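Long-range contacts in PBP domain-containing protein (Vibrio parahaemolyticus, PDB 3MUQ), which is of unknown function but has the fold of the periplasmic-binding-protein superfamily and so probably binds a small ligand, perhaps an oxyanion, between two lobes: residues A41-A46 / V58-P63; L77-M82 / W222-R227; L81-F86 / K193-Y198; K97-E102 / D183-F188. All blocks are in the same frame, centred on the assembly; numbering follows the deposited sequence.

Interaction 1 of 4, residues A41-A46 / V58-P63; sequences AGTGKA and VMTHAP
Thr43 and Ala62 meet methyl to methyl, with Thr43 CG2 3.8 Å from Ala62 CB. This is the closest of the apolar contacts here. Thr43 CG2 stands anti to its own backbone N (chi1 of OG1 -66°), which aims the methyl at Ala62 and leaves OG1 beside the backbone N. A second apolar pair lies deeper: Ala46 CB is 4.2 Å from Thr60 CG2. At the far end Val58 CG1 comes within 3.7 Å of Ala46 O. No direct hydrogen bond joins the segments. The polar link is one water, 2.9 Å from Thr43 OG1, which accepts from His61 N at 2.8 Å. The same water sits over the centre of one face of the His61 ring. Thr60 OG1 turns elsewhere, to Glu66 OE2, which also binds Ala62 N. The contact lies within a beta-alpha-beta crossover: strand 35-41, helix 43-51, strand 57-60. Strand 6-12 runs between the two strands and touches the helix, with Thr43 on Thr12 and Ala46 on Ala10. Strand 195-203 borders strand 57-60.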
loop_
_atom_site.group_PDB
_atom_site.type_symbol
_atom_site.label_atom_id
_atom_site.label_comp_id
_atom_site.label_asym_id
_atom_site.label_seq_id
_atom_site.Cartn_x
_atom_site.Cartn_y
_atom_site.Cartn_z
ATOM N N ALA A 41 -13.718 -9.546 -16.126
ATOM C CA ALA A 41 -14.498 -8.910 -17.172
ATOM C C ALA A 41 -14.045 -7.464 -17.323
ATOM O O ALA A 41 -13.042 -7.052 -16.735
ATOM C CB ALA A 41 -15.999 -8.977 -16.843
ATOM N N GLY A 42 -14.778 -6.693 -18.117
ATOM C CA GLY A 42 -14.521 -5.271 -18.226
ATOM C C GLY A 42 -14.863 -4.587 -16.918
ATOM O O GLY A 42 -15.546 -5.157 -16.068
ATOM N N THR A 43 -14.380 -3.364 -16.753
ATOM C CA THR A 43 -14.580 -2.614 -15.518
ATOM C C THR A 43 -16.052 -2.396 -15.192
ATOM O O THR A 43 -16.487 -2.672 -14.076
ATOM C CB THR A 43 -13.879 -1.262 -15.586
ATOM O OG1 THR A 43 -12.468 -1.488 -15.630
ATOM C CG2 THR A 43 -14.215 -0.417 -14.349
ATOM N N GLY A 44 -16.820 -1.898 -16.163
ATOM C CA GLY A 44 -18.238 -1.670 -15.941
ATOM C C GLY A 44 -18.966 -2.955 -15.554
ATOM O O GLY A 44 -19.883 -2.937 -14.726
ATOM N N LYS A 45 -18.557 -4.077 -16.154
ATOM C CA LYS A 45 -19.219 -5.359 -15.898
ATOM C C LYS A 45 -18.839 -5.904 -14.516
ATOM O O LYS A 45 -19.702 -6.345 -13.749
ATOM C CB LYS A 45 -18.885 -6.370 -17.002
ATOM C CG LYS A 45 -19.315 -7.801 -16.704
ATOM C CD LYS A 45 -20.823 -7.955 -16.532
ATOM C CE LYS A 45 -21.483 -8.500 -17.792
ATOM N NZ LYS A 45 -22.065 -7.447 -18.664
ATOM N N ALA A 46 -17.549 -5.867 -14.198
ATOM C CA ALA A 46 -17.104 -6.235 -12.862
ATOM C C ALA A 46 -17.913 -5.469 -11.803
ATOM O O ALA A 46 -18.453 -6.068 -10.874
ATOM C CB ALA A 46 -15.604 -5.948 -12.697
ATOM N N VAL A 58 -15.059 -6.692 -5.255
ATOM C CA VAL A 58 -14.504 -6.332 -6.550
ATOM C C VAL A 58 -13.107 -5.727 -6.430
ATOM O O VAL A 58 -12.754 -5.116 -5.414
ATOM C CB VAL A 58 -15.398 -5.314 -7.312
ATOM C CG1 VAL A 58 -16.812 -5.863 -7.536
ATOM C CG2 VAL A 58 -15.441 -4.006 -6.560
HETATM N N MSE A 59 -12.313 -5.902 -7.477
HETATM C CA MSE A 59 -10.989 -5.298 -7.539
HETATM C C MSE A 59 -10.818 -4.660 -8.902
HETATM O O MSE A 59 -10.760 -5.362 -9.903
HETATM C CB MSE A 59 -9.916 -6.363 -7.328
HETATM C CG MSE A 59 -8.479 -5.838 -7.446
HETATM SE SE MSE A 59 -7.158 -7.276 -7.310
HETATM C CE MSE A 59 -7.596 -7.917 -5.501
ATOM N N THR A 60 -10.770 -3.334 -8.948
ATOM C CA THR A 60 -10.612 -2.623 -10.205
ATOM C C THR A 60 -9.584 -1.494 -10.038
ATOM O O THR A 60 -9.069 -1.256 -8.937
ATOM C CB THR A 60 -11.960 -2.038 -10.707
ATOM O OG1 THR A 60 -12.524 -1.202 -9.693
ATOM C CG2 THR A 60 -12.951 -3.146 -11.020
ATOM N N HIS A 61 -9.283 -0.807 -11.132
ATOM C CA HIS A 61 -8.355 0.312 -11.096
ATOM C C HIS A 61 -8.949 1.487 -11.869
ATOM O O HIS A 61 -8.351 1.973 -12.832
ATOM C CB HIS A 61 -6.990 -0.109 -11.654
ATOM C CG HIS A 61 -7.067 -0.815 -12.975
ATOM N ND1 HIS A 61 -7.264 -2.174 -13.081
ATOM C CD2 HIS A 61 -6.971 -0.348 -14.243
ATOM C CE1 HIS A 61 -7.291 -2.516 -14.358
ATOM N NE2 HIS A 61 -7.115 -1.428 -15.084
ATOM N N ALA A 62 -10.135 1.921 -11.432
ATOM C CA ALA A 62 -10.905 2.996 -12.070
ATOM C C ALA A 62 -11.544 3.859 -10.991
ATOM O O ALA A 62 -12.713 3.674 -10.649
ATOM C CB ALA A 62 -11.981 2.408 -12.989
ATOM N N PRO A 63 -10.764 4.808 -10.440
ATOM C CA PRO A 63 -11.172 5.655 -9.311
ATOM C C PRO A 63 -12.534 6.340 -9.489
ATOM O O PRO A 63 -13.289 6.441 -8.524
ATOM C CB PRO A 63 -10.053 6.710 -9.239
ATOM C CG PRO A 63 -8.855 6.041 -9.829
ATOM C CD PRO A 63 -9.379 5.090 -10.883
HETATM O O HOH W 1 -10.359 -0.868 -13.698
#

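Interaction 2 of 4, residues L77-M82 / W222-R227; sequences LPRKLM and WLVNPR
Val224 lies against Arg79 and Leu81, with each of its two methyls used differently. CG1 rests 4.0 Å from Arg79 CB and 4.3 Å from Leu81 CD2. CG2 approaches the head of the same arginine, 4.2 Å from Arg79 NH1. With CG1 anti to the carbonyl carbon (chi1 -59°), Val224 spreads both methyls along the arginine, and the two side chains cross at about a right angle. Leu81 makes the tightest contact through one branch: its CD2 lies 3.6 Å from Leu223 CB. A bend at chi2 (147°) brings the Arg79 guanidinium to the helix that carries Val224. There NH1 forms a salt bridge with Asp221 OD1 and a hydrogen bond with Ser220 OG, about one turn earlier. No hydrogen bond crosses between the segments. The second subunit also reaches this region, where its Tyr83 OH bonds to Lys80 N. Within the chain, the end of helix 213-224 packs on strand 78-90, with Ile232 of helix 226-236 touching Leu81 and Leu24 of helix 20-32 touching Leu223.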
loop_
_atom_site.group_PDB
_atom_site.type_symbol
_atom_site.label_atom_id
_atom_site.label_comp_id
_atom_site.label_asym_id
_atom_site.label_seq_id
_atom_site.Cartn_x
_atom_site.Cartn_y
_atom_site.Cartn_z
ATOM N N LEU A 77 -16.283 -0.299 2.510
ATOM C CA LEU A 77 -14.875 -0.443 2.895
ATOM C C LEU A 77 -13.899 -0.477 1.725
ATOM O O LEU A 77 -13.063 -1.379 1.632
ATOM C CB LEU A 77 -14.674 -1.674 3.781
ATOM C CG LEU A 77 -15.427 -1.618 5.104
ATOM C CD1 LEU A 77 -15.138 -2.855 5.947
ATOM C CD2 LEU A 77 -15.028 -0.326 5.835
ATOM N N PRO A 78 -13.976 0.522 0.840
ATOM C CA PRO A 78 -13.026 0.549 -0.266
ATOM C C PRO A 78 -11.617 0.784 0.264
ATOM O O PRO A 78 -11.412 1.566 1.197
ATOM C CB PRO A 78 -13.492 1.742 -1.085
ATOM C CG PRO A 78 -14.151 2.616 -0.090
ATOM C CD PRO A 78 -14.911 1.655 0.773
ATOM N N ARG A 79 -10.657 0.092 -0.328
ATOM C CA ARG A 79 -9.289 0.179 0.123
ATOM C C ARG A 79 -8.372 0.203 -1.060
ATOM O O ARG A 79 -8.537 -0.575 -2.011
ATOM C CB ARG A 79 -8.943 -1.001 1.018
ATOM C CG ARG A 79 -9.477 -0.842 2.430
ATOM C CD ARG A 79 -9.841 -2.178 2.984
ATOM N NE ARG A 79 -10.274 -2.107 4.372
ATOM C CZ ARG A 79 -10.307 -3.157 5.178
ATOM N NH1 ARG A 79 -9.940 -4.343 4.708
ATOM N NH2 ARG A 79 -10.705 -3.028 6.441
ATOM N N LYS A 80 -7.393 1.096 -0.992
ATOM C CA LYS A 80 -6.383 1.177 -2.038
ATOM C C LYS A 80 -5.358 0.069 -1.822
ATOM O O LYS A 80 -4.786 -0.045 -0.751
ATOM C CB LYS A 80 -5.731 2.562 -2.020
ATOM C CG LYS A 80 -6.722 3.692 -2.323
ATOM C CD LYS A 80 -6.951 3.842 -3.826
ATOM C CE LYS A 80 -8.016 4.892 -4.130
ATOM N NZ LYS A 80 -8.109 5.160 -5.602
ATOM N N LEU A 81 -5.169 -0.768 -2.837
ATOM C CA LEU A 81 -4.230 -1.881 -2.780
ATOM C C LEU A 81 -2.808 -1.484 -3.153
ATOM O O LEU A 81 -1.833 -1.992 -2.587
ATOM C CB LEU A 81 -4.672 -2.973 -3.751
ATOM C CG LEU A 81 -5.585 -4.051 -3.201
ATOM C CD1 LEU A 81 -5.846 -5.093 -4.267
ATOM C CD2 LEU A 81 -4.924 -4.673 -1.993
HETATM N N MSE A 82 -2.690 -0.616 -4.149
HETATM C CA MSE A 82 -1.392 -0.282 -4.696
HETATM C C MSE A 82 -1.558 0.845 -5.714
HETATM O O MSE A 82 -2.646 1.026 -6.271
HETATM C CB MSE A 82 -0.775 -1.523 -5.361
HETATM C CG MSE A 82 -1.434 -1.888 -6.689
HETATM SE SE MSE A 82 -0.741 -3.520 -7.550
HETATM C CE MSE A 82 -2.178 -4.689 -7.034
ATOM N N TRP A 222 -6.619 -9.229 4.636
ATOM C CA TRP A 222 -5.348 -9.888 4.342
ATOM C C TRP A 222 -4.553 -9.104 3.287
ATOM O O TRP A 222 -3.342 -8.902 3.422
ATOM C CB TRP A 222 -5.615 -11.319 3.878
ATOM C CG TRP A 222 -4.396 -12.157 3.574
ATOM C CD1 TRP A 222 -3.714 -12.965 4.449
ATOM C CD2 TRP A 222 -3.743 -12.304 2.299
ATOM N NE1 TRP A 222 -2.672 -13.600 3.797
ATOM C CE2 TRP A 222 -2.664 -13.209 2.482
ATOM C CE3 TRP A 222 -3.961 -11.761 1.030
ATOM C CZ2 TRP A 222 -1.800 -13.579 1.433
ATOM C CZ3 TRP A 222 -3.110 -12.133 -0.015
ATOM C CH2 TRP A 222 -2.037 -13.035 0.194
ATOM N N LEU A 223 -5.234 -8.646 2.242
ATOM C CA LEU A 223 -4.568 -7.923 1.155
ATOM C C LEU A 223 -3.878 -6.641 1.597
ATOM O O LEU A 223 -2.825 -6.279 1.044
ATOM C CB LEU A 223 -5.559 -7.588 0.031
ATOM C CG LEU A 223 -6.087 -8.751 -0.802
ATOM C CD1 LEU A 223 -7.309 -8.308 -1.631
ATOM C CD2 LEU A 223 -4.983 -9.284 -1.689
ATOM N N VAL A 224 -4.455 -5.950 2.581
ATOM C CA VAL A 224 -3.859 -4.678 3.035
ATOM C C VAL A 224 -2.959 -4.827 4.269
ATOM O O VAL A 224 -2.313 -3.872 4.689
ATOM C CB VAL A 224 -4.918 -3.573 3.290
ATOM C CG1 VAL A 224 -5.741 -3.276 2.003
ATOM C CG2 VAL A 224 -5.816 -3.944 4.460
ATOM N N ASN A 225 -2.920 -6.012 4.859
ATOM C CA ASN A 225 -2.006 -6.227 5.965
ATOM C C ASN A 225 -0.643 -6.666 5.417
ATOM O O ASN A 225 -0.541 -7.097 4.261
ATOM C CB ASN A 225 -2.587 -7.201 7.008
ATOM C CG ASN A 225 -3.560 -6.502 8.007
ATOM O OD1 ASN A 225 -3.320 -6.483 9.222
ATOM N ND2 ASN A 225 -4.659 -5.940 7.488
ATOM N N PRO A 226 0.413 -6.524 6.226
ATOM C CA PRO A 226 1.762 -6.739 5.691
ATOM C C PRO A 226 1.969 -8.073 4.974
ATOM O O PRO A 226 2.733 -8.105 4.009
ATOM C CB PRO A 226 2.658 -6.601 6.933
ATOM C CG PRO A 226 1.925 -5.630 7.778
ATOM C CD PRO A 226 0.455 -5.986 7.599
ATOM N N ARG A 227 1.320 -9.146 5.410
ATOM C CA ARG A 227 1.468 -10.424 4.697
ATOM C C ARG A 227 1.073 -10.319 3.227
ATOM O O ARG A 227 1.805 -10.764 2.348
ATOM C CB ARG A 227 0.654 -11.541 5.358
ATOM C CG ARG A 227 1.252 -12.057 6.647
ATOM C CD ARG A 227 0.293 -13.005 7.379
ATOM N NE ARG A 227 0.418 -14.382 6.914
ATOM C CZ ARG A 227 1.314 -15.243 7.388
ATOM N NH1 ARG A 227 2.162 -14.858 8.338
ATOM N NH2 ARG A 227 1.362 -16.484 6.916
#

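Interaction 3 of 4, residues L81-F86 / K193-Y198; sequences LMYNDF and KLFNPY
Leu194 O accepts a hydrogen bond from Phe86 N at 2.8 Å, and the same oxygen lies at the edge of the Phe86 ring. Leu194 CD2 packs on Phe86 CB. Phe195 follows with CG anti to its backbone N (chi1 -168°), and its ring reaches across to the Asp85 and Tyr83 side chains. Asp85 OD1 comes to the ring edge, 3.6 Å from Phe195 CD1, with carboxylate and ring planes 74° apart. Phe195 CZ is 3.9 Å from Tyr83 CD1. Asp85 OD2 has a salt bridge to Arg172. Asn196 exchanges two backbone bonds with Asn84; the one from Asn196 N to Asn84 O is 2.7 Å long and in the carbonyl plane. Pro197 CB packs 3.8 Å from Tyr83 CD1, the two side chains crossing at about a right angle. Tyr198 N bonds to Met82 O, and Leu81 N to Tyr198 O. Selenomethionine Met82 places SE above the Tyr198 ring, 4.7 Å from its centroid and 20° off the normal, a Met-aromatic contact. A water 2.8 Å from Asn84 ND2 also bonds to Tyr198 OH. These paired antiparallel strands, 81-86 and 195-198, are consistent with the two-strand hinge between the lobes of a periplasmic-binding-protein fold.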
loop_
_atom_site.group_PDB
_atom_site.type_symbol
_atom_site.label_atom_id
_atom_site.label_comp_id
_atom_site.label_asym_id
_atom_site.label_seq_id
_atom_site.Cartn_x
_atom_site.Cartn_y
_atom_site.Cartn_z
ATOM N N LEU A 81 -5.169 -0.768 -2.837
ATOM C CA LEU A 81 -4.230 -1.881 -2.780
ATOM C C LEU A 81 -2.808 -1.484 -3.153
ATOM O O LEU A 81 -1.833 -1.992 -2.587
ATOM C CB LEU A 81 -4.672 -2.973 -3.751
ATOM C CG LEU A 81 -5.585 -4.051 -3.201
ATOM C CD1 LEU A 81 -5.846 -5.093 -4.267
ATOM C CD2 LEU A 81 -4.924 -4.673 -1.993
HETATM N N MSE A 82 -2.690 -0.616 -4.149
HETATM C CA MSE A 82 -1.392 -0.282 -4.696
HETATM C C MSE A 82 -1.558 0.845 -5.714
HETATM O O MSE A 82 -2.646 1.026 -6.271
HETATM C CB MSE A 82 -0.775 -1.523 -5.361
HETATM C CG MSE A 82 -1.434 -1.888 -6.689
HETATM SE SE MSE A 82 -0.741 -3.520 -7.550
HETATM C CE MSE A 82 -2.178 -4.689 -7.034
ATOM N N TYR A 83 -0.495 1.615 -5.932
ATOM C CA TYR A 83 -0.498 2.631 -6.978
ATOM C C TYR A 83 0.553 2.287 -8.022
ATOM O O TYR A 83 1.734 2.539 -7.809
ATOM C CB TYR A 83 -0.208 4.018 -6.394
ATOM C CG TYR A 83 -1.253 4.520 -5.420
ATOM C CD1 TYR A 83 -2.274 5.362 -5.843
ATOM C CD2 TYR A 83 -1.228 4.138 -4.077
ATOM C CE1 TYR A 83 -3.240 5.815 -4.963
ATOM C CE2 TYR A 83 -2.182 4.592 -3.199
ATOM C CZ TYR A 83 -3.185 5.429 -3.643
ATOM O OH TYR A 83 -4.138 5.881 -2.757
ATOM N N ASN A 84 0.130 1.706 -9.140
ATOM C CA ASN A 84 1.043 1.413 -10.257
ATOM C C ASN A 84 1.408 2.664 -11.054
ATOM O O ASN A 84 0.541 3.295 -11.657
ATOM C CB ASN A 84 0.425 0.373 -11.193
ATOM C CG ASN A 84 0.741 -1.034 -10.776
ATOM O OD1 ASN A 84 1.592 -1.264 -9.910
ATOM N ND2 ASN A 84 0.073 -1.997 -11.403
ATOM N N ASP A 85 2.698 2.989 -11.081
ATOM C CA ASP A 85 3.193 4.275 -11.565
ATOM C C ASP A 85 4.369 4.005 -12.519
ATOM O O ASP A 85 5.480 3.709 -12.081
ATOM C CB ASP A 85 3.630 5.103 -10.345
ATOM C CG ASP A 85 4.227 6.451 -10.704
ATOM O OD1 ASP A 85 3.967 6.974 -11.811
ATOM O OD2 ASP A 85 4.953 7.001 -9.839
ATOM N N PHE A 86 4.117 4.096 -13.821
ATOM C CA PHE A 86 5.119 3.732 -14.822
ATOM C C PHE A 86 5.604 4.947 -15.605
ATOM O O PHE A 86 4.840 5.886 -15.839
ATOM C CB PHE A 86 4.571 2.669 -15.779
ATOM C CG PHE A 86 4.341 1.337 -15.130
ATOM C CD1 PHE A 86 5.387 0.434 -14.980
ATOM C CD2 PHE A 86 3.081 0.990 -14.658
ATOM C CE1 PHE A 86 5.189 -0.791 -14.370
ATOM C CE2 PHE A 86 2.866 -0.244 -14.037
ATOM C CZ PHE A 86 3.927 -1.135 -13.893
ATOM N N LYS A 193 -2.874 5.972 -18.686
ATOM C CA LYS A 193 -2.627 4.539 -18.749
ATOM C C LYS A 193 -1.410 4.141 -17.909
ATOM O O LYS A 193 -1.264 2.974 -17.541
ATOM C CB LYS A 193 -2.416 4.083 -20.189
ATOM C CG LYS A 193 -3.582 4.364 -21.115
ATOM C CD LYS A 193 -3.594 3.360 -22.251
ATOM C CE LYS A 193 -4.021 4.004 -23.549
ATOM N NZ LYS A 193 -5.269 4.790 -23.397
ATOM N N LEU A 194 -0.544 5.109 -17.615
ATOM C CA LEU A 194 0.718 4.841 -16.918
ATOM C C LEU A 194 0.564 4.875 -15.395
ATOM O O LEU A 194 1.454 4.443 -14.658
ATOM C CB LEU A 194 1.806 5.828 -17.375
ATOM C CG LEU A 194 2.276 5.701 -18.839
ATOM C CD1 LEU A 194 3.333 6.758 -19.182
ATOM C CD2 LEU A 194 2.823 4.317 -19.136
ATOM N N PHE A 195 -0.570 5.388 -14.931
ATOM C CA PHE A 195 -0.820 5.490 -13.502
ATOM C C PHE A 195 -2.152 4.839 -13.122
ATOM O O PHE A 195 -3.227 5.297 -13.500
ATOM C CB PHE A 195 -0.767 6.954 -13.048
ATOM C CG PHE A 195 -0.737 7.119 -11.555
ATOM C CD1 PHE A 195 0.454 6.994 -10.855
ATOM C CD2 PHE A 195 -1.903 7.378 -10.847
ATOM C CE1 PHE A 195 0.490 7.136 -9.465
ATOM C CE2 PHE A 195 -1.868 7.529 -9.458
ATOM C CZ PHE A 195 -0.673 7.406 -8.773
ATOM N N ASN A 196 -2.072 3.756 -12.372
ATOM C CA ASN A 196 -3.259 2.999 -12.012
ATOM C C ASN A 196 -3.341 2.682 -10.531
ATOM O O ASN A 196 -2.681 1.768 -10.048
ATOM C CB ASN A 196 -3.335 1.704 -12.814
ATOM C CG ASN A 196 -3.725 1.945 -14.249
ATOM O OD1 ASN A 196 -4.896 2.199 -14.550
ATOM N ND2 ASN A 196 -2.744 1.889 -15.147
ATOM N N PRO A 197 -4.174 3.436 -9.814
ATOM C CA PRO A 197 -4.531 3.115 -8.430
ATOM C C PRO A 197 -5.525 1.945 -8.427
ATOM O O PRO A 197 -6.530 2.003 -9.148
ATOM C CB PRO A 197 -5.264 4.376 -7.958
ATOM C CG PRO A 197 -5.371 5.296 -9.172
ATOM C CD PRO A 197 -5.023 4.497 -10.377
ATOM N N TYR A 198 -5.246 0.914 -7.639
ATOM C CA TYR A 198 -6.133 -0.237 -7.513
ATOM C C TYR A 198 -6.934 -0.177 -6.233
ATOM O O TYR A 198 -6.391 0.121 -5.173
ATOM C CB TYR A 198 -5.327 -1.535 -7.490
ATOM C CG TYR A 198 -4.897 -1.995 -8.858
ATOM C CD1 TYR A 198 -3.956 -1.281 -9.578
ATOM C CD2 TYR A 198 -5.441 -3.139 -9.436
ATOM C CE1 TYR A 198 -3.567 -1.678 -10.836
ATOM C CE2 TYR A 198 -5.050 -3.551 -10.695
ATOM C CZ TYR A 198 -4.111 -2.816 -11.388
ATOM O OH TYR A 198 -3.709 -3.206 -12.641
HETATM O O HOH W 2 -1.291 -1.446 -13.813
#

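Interaction 4 of 4, residues K97-E102 / D183-F188; sequences KIKDDE and DLEILF
Ile98 packs on Leu187 and Phe188, the two residues of a classic beta bulge opposite Ile88 of strand 78-90. Ile98 itself opens a type I beta turn that ends at Asp101, closed by the bond from Asp101 N to Ile98 O. The isoleucine reaches the strand with its CD1 methyl, 4.0 Å from both Leu187 CB and Phe188 CB. It crosses the Leu187 side chain at about a right angle and that of Phe188 at a slant. Its CG1 lies between the backbone N and the carbonyl carbon (chi1 70°), and this directs CD1 toward the strand. Lys99 passes over Leu187, crossing its side chain at about a right angle. Its chain is extended until a bend at chi4 (72°), and NZ ends 4.1 Å from Leu187 CD2. The same NZ is 4.2 Å from Glu185 OE1, beyond a salt bridge, so any attraction is probably modest. Glu185 has its salt bridge with Lys92 through OE2. The backbones also meet, with a CA-H...O contact from Lys99 CA to Leu187 O at 3.5 Å. Val104 and Val107 of helix 104-113 pack on Phe188. The Phe188 ring turns its edge to the loop carbonyls. Asp101 O and Glu102 O both lie in the ring plane, and Asp101 O is 3.2 Å from Phe188 CE1.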
loop_
_atom_site.group_PDB
_atom_site.type_symbol
_atom_site.label_atom_id
_atom_site.label_comp_id
_atom_site.label_asym_id
_atom_site.label_seq_id
_atom_site.Cartn_x
_atom_site.Cartn_y
_atom_site.Cartn_z
ATOM N N LYS A 97 12.538 10.907 -30.828
ATOM C CA LYS A 97 11.709 12.089 -30.633
ATOM C C LYS A 97 10.334 11.748 -30.038
ATOM O O LYS A 97 9.299 12.151 -30.573
ATOM C CB LYS A 97 11.541 12.868 -31.950
ATOM C CG LYS A 97 12.844 13.196 -32.690
ATOM C CD LYS A 97 13.843 13.891 -31.779
ATOM C CE LYS A 97 15.224 13.993 -32.421
ATOM N NZ LYS A 97 16.258 14.432 -31.431
ATOM N N ILE A 98 10.315 11.017 -28.928
ATOM C CA ILE A 98 9.044 10.697 -28.279
ATOM C C ILE A 98 8.688 11.692 -27.181
ATOM O O ILE A 98 7.555 11.702 -26.691
ATOM C CB ILE A 98 9.077 9.315 -27.606
ATOM C CG1 ILE A 98 9.988 9.362 -26.374
ATOM C CG2 ILE A 98 9.489 8.251 -28.599
ATOM C CD1 ILE A 98 9.525 8.528 -25.233
ATOM N N LYS A 99 9.667 12.503 -26.791
ATOM C CA LYS A 99 9.569 13.400 -25.636
ATOM C C LYS A 99 8.274 14.219 -25.561
ATOM O O LYS A 99 7.765 14.494 -24.472
ATOM C CB LYS A 99 10.784 14.334 -25.604
ATOM C CG LYS A 99 11.069 14.976 -24.262
ATOM C CD LYS A 99 12.267 15.911 -24.358
ATOM C CE LYS A 99 12.478 16.709 -23.071
ATOM N NZ LYS A 99 12.990 15.889 -21.934
ATOM N N ASP A 100 7.738 14.609 -26.714
ATOM C CA ASP A 100 6.552 15.454 -26.719
ATOM C C ASP A 100 5.327 14.781 -27.328
ATOM O O ASP A 100 4.436 15.466 -27.830
ATOM C CB ASP A 100 6.833 16.763 -27.458
ATOM C CG ASP A 100 7.957 17.558 -26.831
ATOM O OD1 ASP A 100 8.121 17.493 -25.594
ATOM O OD2 ASP A 100 8.679 18.252 -27.578
ATOM N N ASP A 101 5.273 13.453 -27.293
ATOM C CA ASP A 101 4.110 12.747 -27.825
ATOM C C ASP A 101 2.942 12.867 -26.863
ATOM O O ASP A 101 3.128 13.217 -25.701
ATOM C CB ASP A 101 4.434 11.287 -28.124
ATOM C CG ASP A 101 5.381 11.136 -29.295
ATOM O OD1 ASP A 101 5.892 12.171 -29.782
ATOM O OD2 ASP A 101 5.617 9.989 -29.730
ATOM N N GLU A 102 1.739 12.586 -27.358
ATOM C CA GLU A 102 0.519 12.797 -26.585
ATOM C C GLU A 102 0.147 11.598 -25.733
ATOM O O GLU A 102 -0.213 11.751 -24.568
ATOM C CB GLU A 102 -0.647 13.133 -27.509
ATOM C CG GLU A 102 -0.555 14.495 -28.159
ATOM C CD GLU A 102 -1.590 14.675 -29.253
ATOM O OE1 GLU A 102 -1.265 14.393 -30.429
ATOM O OE2 GLU A 102 -2.728 15.090 -28.936
ATOM N N ASP A 183 22.601 6.572 -17.631
ATOM C CA ASP A 183 22.716 7.675 -18.580
ATOM C C ASP A 183 21.410 7.785 -19.341
ATOM O O ASP A 183 21.387 7.640 -20.559
ATOM C CB ASP A 183 23.854 7.426 -19.578
ATOM C CG ASP A 183 25.229 7.585 -18.959
ATOM O OD1 ASP A 183 25.336 8.061 -17.806
ATOM O OD2 ASP A 183 26.216 7.232 -19.639
ATOM N N LEU A 184 20.324 8.011 -18.608
ATOM C CA LEU A 184 18.989 8.065 -19.171
ATOM C C LEU A 184 18.229 9.149 -18.416
ATOM O O LEU A 184 18.684 9.606 -17.367
ATOM C CB LEU A 184 18.272 6.726 -18.940
ATOM C CG LEU A 184 18.941 5.427 -19.414
ATOM C CD1 LEU A 184 18.242 4.214 -18.782
ATOM C CD2 LEU A 184 18.939 5.340 -20.928
ATOM N N GLU A 185 17.070 9.519 -18.940
ATOM C CA GLU A 185 16.136 10.432 -18.279
ATOM C C GLU A 185 14.730 9.882 -18.442
ATOM O O GLU A 185 14.487 9.037 -19.312
ATOM C CB GLU A 185 16.145 11.799 -18.962
ATOM C CG GLU A 185 17.191 12.762 -18.499
ATOM C CD GLU A 185 17.130 14.087 -19.267
ATOM O OE1 GLU A 185 16.429 14.168 -20.311
ATOM O OE2 GLU A 185 17.794 15.050 -18.818
ATOM N N ILE A 186 13.796 10.388 -17.639
ATOM C CA ILE A 186 12.380 10.187 -17.911
ATOM C C ILE A 186 12.017 11.026 -19.133
ATOM O O ILE A 186 12.224 12.243 -19.148
ATOM C CB ILE A 186 11.513 10.620 -16.726
ATOM C CG1 ILE A 186 11.732 9.694 -15.525
ATOM C CG2 ILE A 186 10.030 10.642 -17.117
ATOM C CD1 ILE A 186 11.033 10.182 -14.275
ATOM N N LEU A 187 11.486 10.389 -20.170
ATOM C CA LEU A 187 11.199 11.126 -21.391
ATOM C C LEU A 187 9.708 11.270 -21.617
ATOM O O LEU A 187 9.281 12.157 -22.348
ATOM C CB LEU A 187 11.850 10.472 -22.616
ATOM C CG LEU A 187 13.373 10.484 -22.703
ATOM C CD1 LEU A 187 13.804 9.748 -23.941
ATOM C CD2 LEU A 187 13.902 11.916 -22.712
ATOM N N PHE A 188 8.919 10.394 -21.009
ATOM C CA PHE A 188 7.473 10.497 -21.152
ATOM C C PHE A 188 6.738 9.908 -19.956
ATOM O O PHE A 188 7.057 8.808 -19.499
ATOM C CB PHE A 188 7.014 9.813 -22.439
ATOM C CG PHE A 188 5.529 9.840 -22.640
ATOM C CD1 PHE A 188 4.931 10.884 -23.328
ATOM C CD2 PHE A 188 4.734 8.828 -22.140
ATOM C CE1 PHE A 188 3.558 10.912 -23.524
ATOM C CE2 PHE A 188 3.356 8.849 -22.325
ATOM C CZ PHE A 188 2.770 9.895 -23.024
#

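Interactions 1 and 2 lie toward one end of the chain and interaction 4 toward the other, probably in the two lobes, with interaction 3 between them and touching all three. Interactions 1 and 2 have centres about 17 Å apart and meet where Met59 CE packs 3.5 Å from Leu81 CD1. Interaction 3 shares Leu81 and Met82 with interaction 2. It also touches interaction 1, with His61 CD2 3.3 Å from Asn196 OD1. Interaction 4 is nested in the chain loop closed by interaction 3. Their centres are about 20 Å apart, and they touch through Leu194 CD1 and Phe188 CE2 at 3.8 Å. Interactions 2 and 4 lie about 33 Å apart between centres. Interactions 2 and 3 both reach the second subunit.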